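Local coordinates for uncharacterized protein (Vanderwaltozyma polyspora, PDB 5THE) that is the C-terminal lobe of a budding yeast Argonaute, and probably holds a guide RNA strand and takes part in selecting RNA targets for cleavage, at residues 214-219 with 236-241; 385-390 with 455-460. All blocks are in the same frame, centred on the assembly; numbering follows the deposited sequence.

Interaction 1 of 2, residues 214-219 with 236-241. With nucleotides of chain B.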
ATOM      1  N   LEU A 214      12.052  12.285  -6.311  1.00 25.12           N
ATOM      2  CA  LEU A 214      11.509  10.999  -6.731  1.00 27.40           C
ATOM      3  C   LEU A 214      12.641  10.040  -7.076  1.00 27.31           C
ATOM      4  O   LEU A 214      13.577  10.398  -7.794  1.00 28.39           O
ATOM      5  CB  LEU A 214      10.592  11.187  -7.943  1.00 24.43           C
ATOM      6  CG  LEU A 214       9.313  11.999  -7.736  1.00 28.38           C
ATOM      7  CD1 LEU A 214       8.457  11.877  -8.987  1.00 29.05           C
ATOM      8  CD2 LEU A 214       8.533  11.520  -6.493  1.00 22.71           C
ATOM      9  N   ASN A 215      12.550   8.808  -6.581  1.00 26.23           N
ATOM     10  CA  ASN A 215      13.610   7.851  -6.841  1.00 24.72           C
ATOM     11  C   ASN A 215      13.081   6.443  -6.629  1.00 26.64           C
ATOM     12  O   ASN A 215      12.193   6.219  -5.806  1.00 23.78           O
ATOM     13  CB  ASN A 215      14.827   8.090  -5.923  1.00 19.76           C
ATOM     14  CG  ASN A 215      14.535   7.746  -4.465  1.00 22.91           C
ATOM     15  OD1 ASN A 215      14.961   6.699  -3.962  1.00 25.26           O
ATOM     16  ND2 ASN A 215      13.784   8.617  -3.784  1.00 20.20           N
ATOM     17  N   SER A 216      13.670   5.499  -7.353  1.00 19.60           N
ATOM     18  CA  SER A 216      13.488   4.080  -7.104  1.00 21.69           C
ATOM     19  C   SER A 216      14.855   3.413  -7.059  1.00 23.34           C
ATOM     20  O   SER A 216      15.808   3.857  -7.708  1.00 26.80           O
ATOM     21  CB  SER A 216      12.623   3.400  -8.192  1.00 19.24           C
ATOM     22  OG  SER A 216      11.359   4.029  -8.324  1.00 26.87           O
ATOM     23  N   CYS A 217      14.938   2.342  -6.291  1.00 23.51           N
ATOM     24  CA  CYS A 217      16.119   1.503  -6.266  1.00 24.05           C
ATOM     25  C   CYS A 217      15.892   0.226  -7.051  1.00 24.14           C
ATOM     26  O   CYS A 217      14.783  -0.303  -7.138  1.00 23.70           O
ATOM     27  CB  CYS A 217      16.510   1.131  -4.839  1.00 26.73           C
ATOM     28  SG  CYS A 217      16.980   2.553  -3.901  1.00 28.31           S
ATOM     29  N   VAL A 218      16.988  -0.311  -7.543  1.00 23.35           N
ATOM     30  CA  VAL A 218      16.961  -1.527  -8.328  1.00 21.65           C
ATOM     31  C   VAL A 218      18.257  -2.264  -8.000  1.00 27.77           C
ATOM     32  O   VAL A 218      19.313  -1.634  -7.901  1.00 24.96           O
ATOM     33  CB  VAL A 218      16.789  -1.102  -9.804  1.00 30.80           C
ATOM     34  CG1 VAL A 218      18.074  -1.090 -10.597  1.00 29.43           C
ATOM     35  CG2 VAL A 218      15.618  -1.753 -10.459  1.00 31.13           C
ATOM     36  N   VAL A 219      18.172  -3.566  -7.707  1.00 28.40           N
ATOM     37  CA  VAL A 219      19.381  -4.363  -7.498  1.00 25.63           C
ATOM     38  C   VAL A 219      19.950  -4.711  -8.865  1.00 21.85           C
ATOM     39  O   VAL A 219      19.239  -5.241  -9.732  1.00 20.89           O
ATOM     40  CB  VAL A 219      19.088  -5.628  -6.663  1.00 23.28           C
ATOM     41  CG1 VAL A 219      20.344  -6.502  -6.514  1.00 22.89           C
ATOM     42  CG2 VAL A 219      18.574  -5.246  -5.289  1.00 26.53           C
ATOM     43  N   MET A 236       5.730   0.360 -12.647  1.00 26.16           N
ATOM     44  CA  MET A 236       4.475   0.527 -11.923  1.00 25.92           C
ATOM     45  C   MET A 236       4.673   1.471 -10.752  1.00 26.27           C
ATOM     46  O   MET A 236       3.899   2.420 -10.553  1.00 20.34           O
ATOM     47  CB  MET A 236       3.952  -0.826 -11.442  1.00 23.05           C
ATOM     48  CG  MET A 236       3.476  -1.734 -12.585  1.00 25.80           C
ATOM     49  SD  MET A 236       2.668  -3.231 -12.024  1.00 26.80           S
ATOM     50  CE  MET A 236       0.959  -2.732 -11.850  1.00 27.11           C
ATOM     51  N   LYS A 237       5.756   1.254 -10.005  1.00 19.88           N
ATOM     52  CA  LYS A 237       6.051   2.070  -8.833  1.00 21.35           C
ATOM     53  C   LYS A 237       6.427   3.485  -9.232  1.00 21.92           C
ATOM     54  O   LYS A 237       5.965   4.448  -8.616  1.00 26.87           O
ATOM     55  CB  LYS A 237       7.166   1.402  -8.010  1.00 19.00           C
ATOM     56  CG  LYS A 237       6.740   0.048  -7.431  1.00 24.16           C
ATOM     57  CD  LYS A 237       7.816  -1.043  -7.555  1.00 23.72           C
ATOM     58  CE  LYS A 237       9.047  -0.772  -6.685  1.00 21.96           C
ATOM     59  NZ  LYS A 237       8.768  -0.731  -5.210  1.00 21.25           N
ATOM     60  N   MET A 238       7.266   3.627 -10.264  1.00 20.83           N
ATOM     61  CA  MET A 238       7.643   4.953 -10.741  1.00 25.61           C
ATOM     62  C   MET A 238       6.415   5.750 -11.136  1.00 21.10           C
ATOM     63  O   MET A 238       6.262   6.916 -10.752  1.00 24.34           O
ATOM     64  CB  MET A 238       8.585   4.824 -11.934  1.00 19.55           C
ATOM     65  CG  MET A 238       9.895   4.117 -11.604  1.00 22.71           C
ATOM     66  SD  MET A 238      10.897   3.978 -13.097  1.00 25.39           S
ATOM     67  CE  MET A 238      12.502   3.509 -12.411  1.00 28.55           C
ATOM     68  N   ASN A 239       5.524   5.123 -11.907  1.00 22.66           N
ATOM     69  CA  ASN A 239       4.342   5.820 -12.396  1.00 22.92           C
ATOM     70  C   ASN A 239       3.497   6.341 -11.240  1.00 22.13           C
ATOM     71  O   ASN A 239       3.017   7.478 -11.283  1.00 25.38           O
ATOM     72  CB  ASN A 239       3.519   4.891 -13.290  1.00 20.65           C
ATOM     73  CG  ASN A 239       2.407   5.631 -14.064  1.00 29.22           C
ATOM     74  OD1 ASN A 239       1.334   5.099 -14.276  1.00 31.48           O
ATOM     75  ND2 ASN A 239       2.697   6.817 -14.526  1.00 19.54           N
ATOM     76  N   LEU A 240       3.325   5.529 -10.186  1.00 27.18           N
ATOM     77  CA  LEU A 240       2.610   6.003  -8.999  1.00 30.42           C
ATOM     78  C   LEU A 240       3.310   7.208  -8.377  1.00 30.16           C
ATOM     79  O   LEU A 240       2.659   8.206  -8.036  1.00 25.32           O
ATOM     80  CB  LEU A 240       2.462   4.877  -7.974  1.00 21.02           C
ATOM     81  CG  LEU A 240       1.535   3.726  -8.407  1.00 24.81           C
ATOM     82  CD1 LEU A 240       1.590   2.575  -7.404  1.00 22.24           C
ATOM     83  CD2 LEU A 240       0.080   4.222  -8.602  1.00 20.24           C
ATOM     84  N   LYS A 241       4.640   7.123  -8.204  1.00 26.25           N
ATOM     85  CA  LYS A 241       5.398   8.238  -7.645  1.00 23.50           C
ATOM     86  C   LYS A 241       5.273   9.481  -8.509  1.00 23.70           C
ATOM     87  O   LYS A 241       5.263  10.600  -7.989  1.00 23.42           O
ATOM     88  CB  LYS A 241       6.867   7.844  -7.474  1.00 24.23           C
ATOM     89  CG  LYS A 241       7.075   6.952  -6.257  1.00 25.12           C
ATOM     90  CD  LYS A 241       8.395   6.235  -6.316  1.00 22.38           C
ATOM     91  CE  LYS A 241       8.713   5.538  -4.999  1.00 26.08           C
ATOM     92  NZ  LYS A 241      10.012   4.778  -5.104  1.00 23.84           N
TER
ATOM     93  OP3   U B   1      11.685   1.136  -2.704  1.00 28.67           O
ATOM     94  P     U B   1      12.305   1.031  -4.039  1.00 26.12           P
ATOM     95  OP1   U B   1      12.968   2.313  -4.380  1.00 27.64           O
ATOM     96  OP2   U B   1      11.321   0.498  -4.994  1.00 26.89           O
ATOM     97  O5'   U B   1      13.484  -0.013  -3.930  1.00 24.30           O
ATOM     98  C5'   U B   1      13.245  -1.412  -4.002  1.00 20.42           C
ATOM     99  C4'   U B   1      14.526  -2.111  -4.341  1.00 24.69           C
ATOM    100  O4'   U B   1      15.492  -1.900  -3.268  1.00 21.82           O
ATOM    101  C3'   U B   1      14.423  -3.615  -4.551  1.00 24.45           C
ATOM    102  O3'   U B   1      15.240  -3.980  -5.664  1.00 24.54           O
ATOM    103  C2'   U B   1      14.991  -4.194  -3.253  1.00 22.96           C
ATOM    104  O2'   U B   1      15.566  -5.476  -3.382  1.00 25.30           O
ATOM    105  C1'   U B   1      16.034  -3.145  -2.862  1.00 22.35           C
ATOM    106  N1    U B   1      16.294  -3.093  -1.409  1.00 24.87           N
ATOM    107  C2    U B   1      17.582  -3.282  -0.976  1.00 30.37           C
ATOM    108  O2    U B   1      18.494  -3.457  -1.755  1.00 31.46           O
ATOM    109  N3    U B   1      17.771  -3.244   0.387  1.00 32.54           N
ATOM    110  C4    U B   1      16.795  -3.033   1.343  1.00 36.28           C
ATOM    111  O4    U B   1      17.107  -3.012   2.538  1.00 41.56           O
ATOM    112  C5    U B   1      15.474  -2.858   0.821  1.00 28.72           C
ATOM    113  C6    U B   1      15.275  -2.902  -0.503  1.00 25.99           C
ATOM    114  P     A B   2      14.863  -5.267  -6.549  1.00 23.97           P
ATOM    115  OP1   A B   2      14.938  -6.439  -5.640  1.00 22.21           O
ATOM    116  OP2   A B   2      15.689  -5.202  -7.795  1.00 22.82           O
ATOM    117  O5'   A B   2      13.336  -5.045  -6.938  1.00 26.10           O
ATOM    118  C5'   A B   2      12.890  -3.809  -7.501  1.00 21.25           C
ATOM    119  C4'   A B   2      11.572  -3.981  -8.200  1.00 23.35           C
ATOM    120  O4'   A B   2      11.761  -4.799  -9.376  1.00 25.60           O
ATOM    121  C3'   A B   2      10.504  -4.725  -7.421  1.00 24.36           C
ATOM    122  O3'   A B   2       9.848  -3.905  -6.497  1.00 25.47           O
ATOM    123  C2'   A B   2       9.599  -5.251  -8.525  1.00 22.95           C
ATOM    124  O2'   A B   2       8.818  -4.194  -9.064  1.00 22.42           O
ATOM    125  C1'   A B   2      10.636  -5.637  -9.569  1.00 25.10           C
ATOM    126  N9    A B   2      11.117  -7.026  -9.426  1.00 23.09           N
ATOM    127  C8    A B   2      12.142  -7.462  -8.624  1.00 18.41           C
ATOM    128  N7    A B   2      12.396  -8.736  -8.726  1.00 27.37           N
ATOM    129  C5    A B   2      11.487  -9.159  -9.690  1.00 32.83           C
ATOM    130  C6    A B   2      11.257 -10.416 -10.242  1.00 46.01           C
ATOM    131  N6    A B   2      11.973 -11.477  -9.867  1.00 47.84           N
ATOM    132  N1    A B   2      10.270 -10.526 -11.173  1.00 50.28           N
ATOM    133  C2    A B   2       9.585  -9.418 -11.507  1.00 48.70           C
ATOM    134  N3    A B   2       9.712  -8.164 -11.047  1.00 31.22           N
ATOM    135  C4    A B   2      10.686  -8.120 -10.132  1.00 22.37           C
ATOM    136  P     A B   3       9.302  -4.534  -5.135  1.00 23.50           P
ATOM    137  OP1   A B   3       8.795  -3.335  -4.402  1.00 27.49           O
ATOM    138  OP2   A B   3      10.337  -5.417  -4.519  1.00 22.67           O
ATOM    139  O5'   A B   3       8.081  -5.449  -5.603  1.00 24.31           O
ATOM    140  C5'   A B   3       6.953  -4.858  -6.229  1.00 23.69           C
ATOM    141  C4'   A B   3       6.061  -5.898  -6.848  1.00 25.00           C
ATOM    142  O4'   A B   3       6.716  -6.545  -7.969  1.00 26.09           O
ATOM    143  C3'   A B   3       5.668  -7.051  -5.944  1.00 24.04           C
ATOM    144  O3'   A B   3       4.627  -6.688  -5.074  1.00 26.15           O
ATOM    145  C2'   A B   3       5.267  -8.120  -6.947  1.00 25.10           C
ATOM    146  O2'   A B   3       3.970  -7.851  -7.467  1.00 25.57           O
ATOM    147  C1'   A B   3       6.307  -7.891  -8.047  1.00 25.12           C
ATOM    148  N9    A B   3       7.473  -8.732  -7.781  1.00 28.26           N
ATOM    149  C8    A B   3       8.493  -8.491  -6.886  1.00 25.37           C
ATOM    150  N7    A B   3       9.365  -9.469  -6.836  1.00 32.29           N
ATOM    151  C5    A B   3       8.879 -10.391  -7.745  1.00 28.78           C
ATOM    152  C6    A B   3       9.368 -11.635  -8.124  1.00 39.47           C
ATOM    153  N6    A B   3      10.504 -12.137  -7.608  1.00 46.28           N
ATOM    154  N1    A B   3       8.649 -12.309  -9.047  1.00 45.71           N
ATOM    155  C2    A B   3       7.517 -11.754  -9.529  1.00 47.56           C
ATOM    156  N3    A B   3       6.940 -10.583  -9.238  1.00 31.83           N
ATOM    157  C4    A B   3       7.697  -9.959  -8.325  1.00 34.41           C
TER
HETATM  158  O   HOH W   1       9.661   2.492  -5.928  1.00 25.88           O
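Met-238 and Lys-241 of the helix meet Ser-216 and Asn-215 of strand 215-219, which runs nearly antiparallel to it at a 9.0 Å axis separation; all nucleotides here belong to chain B. Lys-237 turns to the RNA instead, bent at chi2, chi3 and chi4: NZ bonds to OP2 of U1 at 2.8 Å and to OP1 of A3 at 2.7 Å, and gives a further hydrogen bond to Ile-549 O. Met-238 lays its CG against Ser-216 OG, 3.6 Å away; that hydroxyl is itself bonded to Tyr-186. Lys-241 is stretched out, its NZ meeting Asn-215 O at 2.7 Å, tilted 17° from the carbonyl plane. The same NZ donates to a water that in turn donates a hydrogen bond to U1 OP2. Cutting Lys-241 back to an alanine is likely to leave Asn-215 O without this donor, and the water with only its weaker donors, Ser-216 OG and Lys-237 NZ. From the strand, Cys-217 N reaches U1 OP1 at 2.7 Å and Val-219 N reaches A2 OP2 at 3.0 Å. A 5'-phosphate held by a backbone amide and lysines, with the chain's C terminus close by, is characteristic of the Argonaute guide 5'-end pocket, where MID meets PIWI.

Interaction 2 of 2, residues 385-390 with 455-460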
ATOM      1  N   CYS A 385     -15.020   1.829  10.913  1.00 21.56           N
ATOM      2  CA  CYS A 385     -13.692   1.310  11.216  1.00 19.81           C
ATOM      3  C   CYS A 385     -13.633  -0.202  10.985  1.00 23.84           C
ATOM      4  O   CYS A 385     -14.484  -0.955  11.478  1.00 25.60           O
ATOM      5  CB  CYS A 385     -13.289   1.646  12.656  1.00 22.28           C
ATOM      6  SG  CYS A 385     -11.757   0.843  13.161  1.00 28.34           S
ATOM      7  N   ILE A 386     -12.616  -0.647  10.250  1.00 23.10           N
ATOM      8  CA  ILE A 386     -12.391  -2.069  10.028  1.00 22.35           C
ATOM      9  C   ILE A 386     -10.966  -2.415  10.420  1.00 20.63           C
ATOM     10  O   ILE A 386     -10.011  -1.807   9.926  1.00 23.54           O
ATOM     11  CB  ILE A 386     -12.653  -2.484   8.569  1.00 23.24           C
ATOM     12  CG1 ILE A 386     -14.109  -2.195   8.202  1.00 25.42           C
ATOM     13  CG2 ILE A 386     -12.317  -3.978   8.388  1.00 20.42           C
ATOM     14  CD1 ILE A 386     -14.465  -2.593   6.779  1.00 30.99           C
ATOM     15  N   ALA A 387     -10.821  -3.399  11.296  1.00 24.42           N
ATOM     16  CA  ALA A 387      -9.507  -3.872  11.695  1.00 22.69           C
ATOM     17  C   ALA A 387      -9.173  -5.140  10.924  1.00 22.59           C
ATOM     18  O   ALA A 387     -10.040  -5.986  10.687  1.00 26.34           O
ATOM     19  CB  ALA A 387      -9.456  -4.122  13.206  1.00 22.54           C
ATOM     20  N   THR A 388      -7.911  -5.266  10.540  1.00 23.46           N
ATOM     21  CA  THR A 388      -7.413  -6.423   9.815  1.00 27.63           C
ATOM     22  C   THR A 388      -6.326  -7.118  10.618  1.00 26.89           C
ATOM     23  O   THR A 388      -5.448  -6.465  11.198  1.00 23.04           O
ATOM     24  CB  THR A 388      -6.857  -6.016   8.439  1.00 34.37           C
ATOM     25  OG1 THR A 388      -5.840  -5.020   8.609  1.00 29.59           O
ATOM     26  CG2 THR A 388      -7.983  -5.444   7.562  1.00 32.10           C
ATOM     27  N   VAL A 389      -6.394  -8.447  10.660  1.00 24.25           N
ATOM     28  CA  VAL A 389      -5.327  -9.279  11.209  1.00 31.41           C
ATOM     29  C   VAL A 389      -4.957 -10.262  10.108  1.00 35.13           C
ATOM     30  O   VAL A 389      -5.743 -11.164   9.784  1.00 28.96           O
ATOM     31  CB  VAL A 389      -5.753 -10.012  12.491  1.00 34.97           C
ATOM     32  CG1 VAL A 389      -4.665 -10.976  12.957  1.00 31.58           C
ATOM     33  CG2 VAL A 389      -6.104  -9.012  13.596  1.00 29.31           C
ATOM     34  N   LYS A 390      -3.781 -10.085   9.504  1.00 33.04           N
ATOM     35  CA  LYS A 390      -3.477 -10.914   8.344  1.00 37.52           C
ATOM     36  C   LYS A 390      -2.598 -12.115   8.662  1.00 36.42           C
ATOM     37  O   LYS A 390      -2.546 -13.046   7.853  1.00 39.96           O
ATOM     38  CB  LYS A 390      -2.848 -10.079   7.218  1.00 36.22           C
ATOM     39  CG  LYS A 390      -1.677  -9.230   7.601  1.00 43.44           C
ATOM     40  CD  LYS A 390      -1.132  -8.495   6.375  1.00 37.44           C
ATOM     41  CE  LYS A 390      -0.928  -7.034   6.681  1.00 32.58           C
ATOM     42  NZ  LYS A 390      -0.292  -6.836   8.008  1.00 32.84           N
ATOM     43  N   TRP A 455     -12.411  -7.294  11.166  1.00 20.48           N
ATOM     44  CA  TRP A 455     -13.440  -6.941  12.131  1.00 24.68           C
ATOM     45  C   TRP A 455     -13.964  -5.552  11.809  1.00 25.40           C
ATOM     46  O   TRP A 455     -13.183  -4.610  11.694  1.00 23.51           O
ATOM     47  CB  TRP A 455     -12.894  -6.972  13.559  1.00 25.91           C
ATOM     48  CG  TRP A 455     -12.202  -8.258  13.939  1.00 33.46           C
ATOM     49  CD1 TRP A 455     -11.004  -8.741  13.451  1.00 40.55           C
ATOM     50  CD2 TRP A 455     -12.640  -9.195  14.914  1.00 34.84           C
ATOM     51  NE1 TRP A 455     -10.686  -9.934  14.062  1.00 37.87           N
ATOM     52  CE2 TRP A 455     -11.671 -10.232  14.969  1.00 34.09           C
ATOM     53  CE3 TRP A 455     -13.754  -9.264  15.754  1.00 32.08           C
ATOM     54  CZ2 TRP A 455     -11.796 -11.324  15.823  1.00 47.07           C
ATOM     55  CZ3 TRP A 455     -13.874 -10.355  16.607  1.00 46.31           C
ATOM     56  CH2 TRP A 455     -12.899 -11.371  16.634  1.00 52.19           C
ATOM     57  N   CYS A 456     -15.278  -5.418  11.672  1.00 24.14           N
ATOM     58  CA  CYS A 456     -15.873  -4.093  11.732  1.00 24.31           C
ATOM     59  C   CYS A 456     -15.999  -3.720  13.207  1.00 27.48           C
ATOM     60  O   CYS A 456     -16.800  -4.315  13.937  1.00 27.31           O
ATOM     61  CB  CYS A 456     -17.227  -4.052  11.035  1.00 23.76           C
ATOM     62  SG  CYS A 456     -17.966  -2.382  11.124  1.00 27.52           S
ATOM     63  N   LEU A 457     -15.193  -2.757  13.653  1.00 24.00           N
ATOM     64  CA  LEU A 457     -15.184  -2.331  15.046  1.00 27.97           C
ATOM     65  C   LEU A 457     -16.128  -1.167  15.309  1.00 29.90           C
ATOM     66  O   LEU A 457     -16.518  -0.940  16.463  1.00 24.51           O
ATOM     67  CB  LEU A 457     -13.767  -1.920  15.457  1.00 26.50           C
ATOM     68  CG  LEU A 457     -12.630  -2.944  15.315  1.00 27.65           C
ATOM     69  CD1 LEU A 457     -11.321  -2.381  15.874  1.00 25.18           C
ATOM     70  CD2 LEU A 457     -12.988  -4.231  16.018  1.00 19.89           C
ATOM     71  N   TYR A 458     -16.503  -0.421  14.273  1.00 24.19           N
ATOM     72  CA  TYR A 458     -17.320   0.769  14.454  1.00 23.99           C
ATOM     73  C   TYR A 458     -17.928   1.124  13.113  1.00 27.96           C
ATOM     74  O   TYR A 458     -17.253   1.053  12.092  1.00 29.27           O
ATOM     75  CB  TYR A 458     -16.503   1.953  14.970  1.00 22.60           C
ATOM     76  CG  TYR A 458     -17.338   3.009  15.660  1.00 27.07           C
ATOM     77  CD1 TYR A 458     -17.959   2.729  16.869  1.00 34.24           C
ATOM     78  CD2 TYR A 458     -17.489   4.296  15.122  1.00 30.53           C
ATOM     79  CE1 TYR A 458     -18.717   3.693  17.534  1.00 39.48           C
ATOM     80  CE2 TYR A 458     -18.250   5.277  15.787  1.00 30.36           C
ATOM     81  CZ  TYR A 458     -18.860   4.955  16.995  1.00 38.90           C
ATOM     82  OH  TYR A 458     -19.619   5.873  17.694  1.00 45.68           O
ATOM     83  N   ASP A 459     -19.196   1.507  13.109  1.00 27.67           N
ATOM     84  CA  ASP A 459     -19.838   1.759  11.829  1.00 21.32           C
ATOM     85  C   ASP A 459     -20.987   2.738  12.050  1.00 27.05           C
ATOM     86  O   ASP A 459     -22.017   2.369  12.616  1.00 29.09           O
ATOM     87  CB  ASP A 459     -20.318   0.452  11.194  1.00 22.14           C
ATOM     88  CG  ASP A 459     -21.112   0.674   9.966  1.00 31.15           C
ATOM     89  OD1 ASP A 459     -22.146   0.007   9.795  1.00 34.66           O
ATOM     90  OD2 ASP A 459     -20.702   1.531   9.173  1.00 30.72           O
ATOM     91  N   GLU A 460     -20.819   3.965  11.565  1.00 31.27           N
ATOM     92  CA  GLU A 460     -21.919   4.916  11.502  1.00 28.84           C
ATOM     93  C   GLU A 460     -22.521   4.983  10.109  1.00 34.47           C
ATOM     94  O   GLU A 460     -23.246   5.930   9.794  1.00 32.35           O
ATOM     95  CB  GLU A 460     -21.464   6.305  11.955  1.00 22.26           C
ATOM     96  CG  GLU A 460     -20.399   6.260  13.019  1.00 25.23           C
ATOM     97  CD  GLU A 460     -19.939   7.644  13.431  1.00 32.72           C
ATOM     98  OE1 GLU A 460     -20.584   8.251  14.308  1.00 33.61           O
ATOM     99  OE2 GLU A 460     -18.967   8.147  12.843  1.00 35.68           O
TER
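A classic beta bulge interrupts the antiparallel pairing of strands 383-389 and 452-459 in the RNase H-like fold of the PIWI domain. Leu-457 and Tyr-458 both face Cys-385, whose carbonyl oxygen takes Leu-457 N at 2.9 Å, the donor lying 33° from the carbonyl plane, while its bond from Tyr-458 N is long and weak. The return bond, Cys-385 N to Tyr-458 O, is short at 2.6 Å. Beyond the bulge the ladder is regular: Ala-387 and Trp-455 form a hydrogen-bonded pair with two bonds, both in the carbonyl plane, Ala-387 N to Trp-455 O and Trp-455 N to Ala-387 O, each 2.7 Å. Ile-386 and Cys-456 make the non-hydrogen-bonded pair between them, and Ile-386 CA comes to 3.1 Å from Trp-455 O in a CA-H...O contact.

On the face of Ala-387 and Trp-455, the methyl of Ala-387 meets Leu-457 CD1 at 3.7 Å, and Cys-385 SG, set anti to its own backbone nitrogen (chi1 172°), lies alongside Leu-457 CB. Cys-385 and Tyr-458 touch through their CB atoms; the phenol then leads away to Val-355 and Val-359 of helix 351-373, which also receives Leu-457. The Trp-455 indole presents its edge to Ala-387 O and packs edge-to-face with Phe-351. Ile-386 and Cys-456 turn to the other face and pack on Leu-468 of helix 465-475. Main-chain polar bonds fix the register, while apolar side chains, including the aromatic Trp-455 and Tyr-458, pack the two faces against helices 351-373 and 465-475, the bulge turning Leu-457 into the apolar layer.

From the N terminus, interaction 1 comes first: strand 215-219 leads through a largely helical connection of 16 residues into the end of helix 228-241, closing a short loop. Interaction 2 opens only after that one is finished, and joins strands 383-389 and 452-459 across 64 intervening residues that hold strands but no helix. The two therefore stand in series, neither nested nor crossed. The centres of interactions 1 and 2 are about 31 Å apart, on opposite sides of the chain's centre. Their nearest atoms are about 17 Å apart. Interaction 1 ties the small parallel sheet to the helix at the RNA 5' end; interaction 2 joins neighbouring strands of the PIWI sheet between helices 351-373 and 465-475.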